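Local atomic coordinates of hypothetical protein aq_1494 (Aquifex aeolicus, PDB entry 2EGR), a protein that is of unknown function but belongs to the 4-hydroxybenzoyl-CoA thioesterase family and may hydrolyse fatty acyl-CoA thioesters. Residues E53-K64 and A99-V110. Residues are numbered along the deposited sequence; the frame is centred on the assembly and turned at random.
Sequences EVVLLNAYCEYK and AVAKANTKHCMV
Residues 53-63 and 99-110 pair as antiparallel strands, from Glu53 facing Val110 to Tyr63 facing Ala101, with a classic beta bulge where Leu57 and Asn58 both face Lys106. At the bulge, Leu57 N donates to Lys106 O at 2.7 Å, while Lys106 N returns its bond to Asn58 O at 3.0 Å; the register shifts by one residue, so that Asn58 pairs with Lys106 and Ala59 with Thr105.

On the face bearing Asn58, Tyr60 and Glu62, the Tyr60 ring and the Asn104 amide cross obliquely, their planes 23° apart, with Tyr60 CD2 3.5 Å from Asn104 ND2. Both asparagines swing CG between backbone N and carbonyl carbon (chi1 near 60°), which brings their OD1 atoms onto the same two waters. Tyr60 OH donates to Glu62 OE1 (2.6 Å), reaching it on the anti side, 34° out of the carboxylate plane. Glu62 OE2 rests 3.8 Å from Lys102 CB and has a long salt bridge to Lys64 NZ. An alanine in place of Glu62 would probably leave the Tyr60 hydroxyl without this acceptor and remove the carboxylate that weakly pairs with the Lys64 ammonium, in a place where the Lys102 ammonium is also near. Beyond the bulge, Cys108 SG touches both Val55 CB (3.9 Å) and Leu57 CD2 (4.0 Å).

The face of Cys61, Ala103 and His107 turns to helix 22-39, the central helix of the hotdog fold: Cys61 meets Phe26, Ala103 meets Phe29 and His107 meets Arg33. Strand 86-95 flanks residues 99-110 on their other edge, whereas Asn58-Glu62 pair antiparallel with a strand of the second subunit, so that the sheet continues across the interface with that subunit.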
# COMPACT_ATOMS: atom_id res chain seq x y z
N GLU A 53 -20.98 6.35 8.60
CA GLU A 53 -19.54 6.37 8.30
C GLU A 53 -18.81 6.81 9.55
O GLU A 53 -19.22 7.76 10.19
CB GLU A 53 -19.23 7.34 7.13
CG GLU A 53 -17.71 7.48 6.77
CD GLU A 53 -17.38 8.67 5.83
OE1 GLU A 53 -18.31 9.39 5.37
OE2 GLU A 53 -16.16 8.90 5.55
N VAL A 54 -17.72 6.12 9.91
CA VAL A 54 -16.82 6.63 10.95
C VAL A 54 -15.71 7.45 10.28
O VAL A 54 -14.98 6.93 9.42
CB VAL A 54 -16.25 5.51 11.84
CG1 VAL A 54 -15.14 6.03 12.75
CG2 VAL A 54 -17.39 4.86 12.68
N VAL A 55 -15.62 8.73 10.64
CA VAL A 55 -14.74 9.67 9.95
C VAL A 55 -13.54 10.01 10.83
O VAL A 55 -13.68 10.45 11.98
CB VAL A 55 -15.48 10.98 9.50
CG1 VAL A 55 -14.48 12.05 8.99
CG2 VAL A 55 -16.54 10.65 8.47
N LEU A 56 -12.35 9.80 10.30
CA LEU A 56 -11.14 10.17 11.04
C LEU A 56 -10.88 11.69 11.02
O LEU A 56 -10.87 12.33 9.95
CB LEU A 56 -9.94 9.43 10.45
CG LEU A 56 -8.60 9.72 11.14
CD1 LEU A 56 -8.57 9.14 12.56
CD2 LEU A 56 -7.47 9.14 10.33
N LEU A 57 -10.67 12.26 12.20
CA LEU A 57 -10.43 13.70 12.33
C LEU A 57 -8.95 14.07 12.37
O LEU A 57 -8.49 15.02 11.69
CB LEU A 57 -11.14 14.24 13.58
CG LEU A 57 -12.65 14.45 13.48
CD1 LEU A 57 -13.15 14.81 14.89
CD2 LEU A 57 -13.07 15.54 12.45
N ASN A 58 -8.21 13.33 13.19
CA ASN A 58 -6.77 13.45 13.28
C ASN A 58 -6.15 12.15 13.79
O ASN A 58 -6.85 11.29 14.35
CB ASN A 58 -6.32 14.63 14.15
CG ASN A 58 -6.77 14.51 15.60
OD1 ASN A 58 -6.33 13.62 16.33
ND2 ASN A 58 -7.65 15.42 16.01
N ALA A 59 -4.85 12.03 13.55
CA ALA A 59 -4.07 10.86 13.96
C ALA A 59 -2.64 11.27 14.26
O ALA A 59 -2.07 12.16 13.59
CB ALA A 59 -4.11 9.77 12.84
N TYR A 60 -2.04 10.59 15.23
CA TYR A 60 -0.72 10.87 15.71
C TYR A 60 -0.02 9.55 16.01
O TYR A 60 -0.63 8.63 16.58
CB TYR A 60 -0.79 11.70 17.01
CG TYR A 60 0.55 11.85 17.69
CD1 TYR A 60 1.50 12.77 17.20
CD2 TYR A 60 0.90 11.05 18.77
CE1 TYR A 60 2.75 12.90 17.82
CE2 TYR A 60 2.14 11.17 19.38
CZ TYR A 60 3.05 12.11 18.91
OH TYR A 60 4.29 12.21 19.49
N CYS A 61 1.24 9.45 15.61
CA CYS A 61 2.06 8.31 16.00
C CYS A 61 3.46 8.73 16.36
O CYS A 61 4.07 9.57 15.66
CB CYS A 61 2.08 7.20 14.92
SG CYS A 61 2.71 5.61 15.53
N GLU A 62 3.96 8.19 17.47
CA GLU A 62 5.33 8.33 17.88
C GLU A 62 6.05 7.00 17.83
O GLU A 62 5.57 5.97 18.35
CB GLU A 62 5.51 9.05 19.25
CG GLU A 62 4.65 8.56 20.37
CD GLU A 62 4.75 9.46 21.62
OE1 GLU A 62 5.11 10.66 21.46
OE2 GLU A 62 4.46 8.97 22.73
N TYR A 63 7.21 7.03 17.20
CA TYR A 63 7.96 5.85 16.83
C TYR A 63 9.21 5.73 17.68
O TYR A 63 10.13 6.55 17.61
CB TYR A 63 8.32 5.87 15.33
CG TYR A 63 7.12 6.01 14.39
CD1 TYR A 63 6.53 4.88 13.82
CD2 TYR A 63 6.59 7.26 14.09
CE1 TYR A 63 5.41 5.00 12.96
CE2 TYR A 63 5.47 7.41 13.27
CZ TYR A 63 4.88 6.26 12.70
OH TYR A 63 3.80 6.40 11.88
N LYS A 64 9.25 4.69 18.52
CA LYS A 64 10.35 4.54 19.47
C LYS A 64 11.39 3.51 19.03
O LYS A 64 12.58 3.77 19.11
CB LYS A 64 9.81 4.23 20.88
CG LYS A 64 8.64 5.11 21.31
CD LYS A 64 7.92 4.53 22.56
CE LYS A 64 6.82 5.48 23.05
NZ LYS A 64 7.36 6.77 23.64
N ALA A 99 7.41 -1.30 24.51
CA ALA A 99 6.64 -0.32 23.74
C ALA A 99 7.50 0.27 22.61
O ALA A 99 8.51 0.96 22.83
CB ALA A 99 6.08 0.77 24.65
N VAL A 100 7.06 -0.03 21.39
CA VAL A 100 7.80 0.25 20.17
C VAL A 100 7.22 1.51 19.48
O VAL A 100 7.90 2.20 18.69
CB VAL A 100 7.74 -1.08 19.34
CG1 VAL A 100 7.16 -0.95 17.98
CG2 VAL A 100 9.02 -1.92 19.45
N ALA A 101 5.95 1.82 19.77
CA ALA A 101 5.31 3.04 19.32
C ALA A 101 4.07 3.33 20.14
O ALA A 101 3.48 2.42 20.77
CB ALA A 101 4.94 2.93 17.80
N LYS A 102 3.65 4.59 20.14
CA LYS A 102 2.38 5.01 20.75
C LYS A 102 1.67 5.94 19.80
O LYS A 102 2.32 6.72 19.12
CB LYS A 102 2.63 5.75 22.07
CG LYS A 102 3.16 4.84 23.13
CD LYS A 102 3.09 5.50 24.50
CE LYS A 102 3.62 4.58 25.58
NZ LYS A 102 3.67 5.38 26.89
N ALA A 103 0.34 5.88 19.82
CA ALA A 103 -0.50 6.64 18.91
C ALA A 103 -1.88 6.96 19.47
O ALA A 103 -2.30 6.42 20.52
CB ALA A 103 -0.67 5.86 17.61
N ASN A 104 -2.60 7.78 18.72
CA ASN A 104 -3.97 8.10 19.00
C ASN A 104 -4.67 8.57 17.74
O ASN A 104 -4.00 9.12 16.82
CB ASN A 104 -4.08 9.11 20.15
CG ASN A 104 -3.43 10.46 19.84
OD1 ASN A 104 -4.04 11.31 19.21
ND2 ASN A 104 -2.23 10.68 20.37
N THR A 105 -5.97 8.35 17.71
CA THR A 105 -6.85 8.72 16.62
C THR A 105 -8.18 9.24 17.18
O THR A 105 -8.73 8.69 18.14
CB THR A 105 -7.14 7.55 15.66
OG1 THR A 105 -7.77 6.48 16.38
CG2 THR A 105 -5.83 7.03 15.02
N LYS A 106 -8.68 10.31 16.56
CA LYS A 106 -9.96 10.88 16.93
C LYS A 106 -10.92 10.80 15.75
O LYS A 106 -10.52 11.03 14.57
CB LYS A 106 -9.79 12.32 17.43
CG LYS A 106 -11.09 12.99 17.79
CD LYS A 106 -10.86 14.45 18.18
CE LYS A 106 -12.07 14.99 18.94
NZ LYS A 106 -12.01 16.48 18.99
N HIS A 107 -12.16 10.46 16.06
CA HIS A 107 -13.18 10.12 15.07
C HIS A 107 -14.51 10.82 15.34
O HIS A 107 -14.83 11.17 16.47
CB HIS A 107 -13.45 8.61 15.06
CG HIS A 107 -12.22 7.78 14.85
ND1 HIS A 107 -11.36 7.45 15.87
CD2 HIS A 107 -11.70 7.25 13.72
CE1 HIS A 107 -10.36 6.74 15.39
NE2 HIS A 107 -10.53 6.62 14.08
N CYS A 108 -15.28 10.97 14.29
CA CYS A 108 -16.65 11.40 14.41
C CYS A 108 -17.46 10.54 13.47
O CYS A 108 -16.92 9.61 12.86
CB CYS A 108 -16.76 12.91 14.13
SG CYS A 108 -16.47 13.40 12.43
N MET A 109 -18.77 10.80 13.40
CA MET A 109 -19.66 9.94 12.64
C MET A 109 -20.57 10.72 11.71
O MET A 109 -20.98 11.85 12.01
CB MET A 109 -20.47 9.02 13.56
CG MET A 109 -19.65 7.91 14.21
SD MET A 109 -20.61 6.63 15.03
CE MET A 109 -19.37 6.08 16.13
N VAL A 110 -20.87 10.10 10.58
CA VAL A 110 -21.59 10.75 9.50
C VAL A 110 -22.72 9.87 8.98
O VAL A 110 -22.56 8.65 8.80
CB VAL A 110 -20.58 11.20 8.37
CG1 VAL A 110 -21.23 11.28 6.99
CG2 VAL A 110 -19.89 12.50 8.76
O HOH W 1 -6.40 11.63 18.25
O HOH W 2 -3.63 13.02 17.21